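Local coordinates for protein bacillaene synthase decarboxylase PksI (Bacillus subtilis, PDB 4Q1K) that decarboxylates the 3-methylglutaconyl group tethered to PksL to a 3-methylcrotonyl group during biosynthesis of the polyketide antibiotic bacillaene, at residues I28-S32 and P67-A71. The protein carries 1 engineered substitution. Residues are numbered along the deposited sequence; the frame is centred on the assembly and turned at random.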
loop_
_atom_site.group_PDB
_atom_site.type_symbol
_atom_site.label_atom_id
_atom_site.label_comp_id
_atom_site.label_asym_id
_atom_site.label_seq_id
_atom_site.Cartn_x
_atom_site.Cartn_y
_atom_site.Cartn_z
ATOM N N ILE B 28 -29.751 -11.974 -11.969
ATOM C CA ILE B 28 -30.909 -11.587 -11.208
ATOM C C ILE B 28 -30.848 -10.073 -10.988
ATOM O O ILE B 28 -29.874 -9.564 -10.448
ATOM C CB ILE B 28 -30.950 -12.272 -9.817
ATOM C CG1 ILE B 28 -31.103 -13.777 -9.920
ATOM C CG2 ILE B 28 -32.174 -11.755 -9.062
ATOM C CD1 ILE B 28 -31.246 -14.449 -8.549
ATOM N N GLU B 29 -31.909 -9.357 -11.361
ATOM C CA GLU B 29 -32.080 -7.980 -10.942
ATOM C C GLU B 29 -32.589 -8.040 -9.499
ATOM O O GLU B 29 -33.713 -8.416 -9.233
ATOM C CB GLU B 29 -33.074 -7.301 -11.920
ATOM C CG GLU B 29 -33.325 -5.827 -11.737
ATOM C CD GLU B 29 -34.059 -5.187 -12.956
ATOM O OE1 GLU B 29 -33.575 -5.350 -14.117
ATOM O OE2 GLU B 29 -35.114 -4.513 -12.707
ATOM N N ILE B 30 -31.726 -7.723 -8.557
ATOM C CA ILE B 30 -32.019 -7.711 -7.088
ATOM C C ILE B 30 -32.863 -6.540 -6.736
ATOM O O ILE B 30 -33.754 -6.645 -5.918
ATOM C CB ILE B 30 -30.705 -7.581 -6.218
ATOM C CG1 ILE B 30 -29.720 -8.751 -6.413
ATOM C CG2 ILE B 30 -30.978 -7.405 -4.696
ATOM C CD1 ILE B 30 -30.389 -10.104 -6.446
ATOM N N GLU B 31 -32.588 -5.374 -7.290
ATOM C CA GLU B 31 -33.505 -4.232 -7.055
ATOM C C GLU B 31 -33.492 -3.639 -8.452
ATOM O O GLU B 31 -32.738 -4.099 -9.311
ATOM C CB GLU B 31 -32.863 -3.196 -6.133
ATOM C CG GLU B 31 -32.335 -3.725 -4.828
ATOM C CD GLU B 31 -33.274 -3.484 -3.693
ATOM O OE1 GLU B 31 -34.331 -4.153 -3.719
ATOM O OE2 GLU B 31 -32.948 -2.646 -2.782
ATOM N N SER B 32 -34.215 -2.562 -8.624
ATOM C CA SER B 32 -34.287 -1.898 -9.879
ATOM C C SER B 32 -32.926 -1.492 -10.464
ATOM O O SER B 32 -32.747 -1.468 -11.711
ATOM C CB SER B 32 -35.201 -0.647 -9.673
ATOM O OG SER B 32 -35.091 0.150 -10.837
ATOM N N PRO B 67 -28.106 0.380 -19.712
ATOM C CA PRO B 67 -27.397 1.306 -18.802
ATOM C C PRO B 67 -28.297 1.900 -17.739
ATOM O O PRO B 67 -28.376 3.103 -17.643
ATOM C CB PRO B 67 -26.860 2.422 -19.748
ATOM C CG PRO B 67 -27.818 2.399 -20.954
ATOM C CD PRO B 67 -28.319 0.984 -21.068
ATOM N N LYS B 68 -28.937 1.070 -16.908
ATOM C CA LYS B 68 -29.818 1.530 -15.843
ATOM C C LYS B 68 -29.321 1.092 -14.501
ATOM O O LYS B 68 -29.853 1.551 -13.534
ATOM C CB LYS B 68 -31.229 0.938 -15.975
ATOM C CG LYS B 68 -31.324 -0.558 -15.869
ATOM C CD LYS B 68 -32.821 -0.865 -15.706
ATOM C CE LYS B 68 -33.075 -2.268 -15.176
ATOM N NZ LYS B 68 -34.530 -2.422 -14.920
ATOM N N TYR B 69 -28.306 0.187 -14.469
ATOM C CA TYR B 69 -27.861 -0.392 -13.226
ATOM C C TYR B 69 -26.832 0.546 -12.601
ATOM O O TYR B 69 -26.132 1.271 -13.281
ATOM C CB TYR B 69 -27.250 -1.778 -13.337
ATOM C CG TYR B 69 -28.290 -2.741 -13.805
ATOM C CD1 TYR B 69 -29.377 -3.063 -12.986
ATOM C CD2 TYR B 69 -28.268 -3.203 -15.121
ATOM C CE1 TYR B 69 -30.375 -3.910 -13.447
ATOM C CE2 TYR B 69 -29.241 -4.078 -15.571
ATOM C CZ TYR B 69 -30.294 -4.399 -14.715
ATOM O OH TYR B 69 -31.273 -5.268 -15.144
ATOM N N LYS B 70 -26.795 0.535 -11.277
ATOM C CA LYS B 70 -25.805 1.305 -10.508
ATOM C C LYS B 70 -24.669 0.444 -9.907
ATOM O O LYS B 70 -23.559 0.979 -9.572
ATOM C CB LYS B 70 -26.539 2.044 -9.334
ATOM C CG LYS B 70 -27.357 3.268 -9.908
ATOM C CD LYS B 70 -28.336 3.806 -8.862
ATOM C CE LYS B 70 -29.142 4.994 -9.435
ATOM N NZ LYS B 70 -29.883 5.499 -8.234
ATOM N N ALA B 71 -24.956 -0.849 -9.716
ATOM C CA ALA B 71 -23.929 -1.722 -9.121
ATOM C C ALA B 71 -24.145 -3.108 -9.645
ATOM O O ALA B 71 -25.286 -3.556 -9.800
ATOM C CB ALA B 71 -24.090 -1.781 -7.569
HETATM O O HOH W 1 -32.554 1.174 -12.598
#
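K68 reaches across to E29 with its whole length, its aliphatic chain extended beyond CG and its NZ standing above the carboxylate plane, about equally far from both oxygens. The salt bridge is closest from NZ to E29 OE2, at 3.1 Å; both hydrogen bonds from NZ to the carboxylate are weak. On the way the chain passes S32, whose carbonyl O lies 3.6 Å from K68 CE, and K68 CG sits over the centre of one face of the Y69 ring, 3.9 Å above the plane, as lysine and tyrosine head for the same glutamate. The backbone of K68 takes part as well: a water donates hydrogen bonds to its O and to S32 O, bridging the two chain segments. In the crotonase-like fold, this contact ties the end of the edge strand 25-31, just before the turn into 34-39, to the loop that leads from helix 50-65 into strand 71-75, on the far side of 34-39 in the sheet. Y69, the next residue, is buried, its side chain also touching I35 of the intervening strand. Its OH donates a short hydrogen bond of 2.5 Å to E29 OE1, met on the anti side and 29° out of the carboxylate plane; the same oxygen also takes one of the weak bonds from K68 NZ, a pairing that probably favours the ionised carboxylate. The carboxylate is turned 70° from the ring, while E29 CG, swung anti to its own backbone N (chi1 -176°), comes in at the ring edge, 3.9 Å from Y69 CE1.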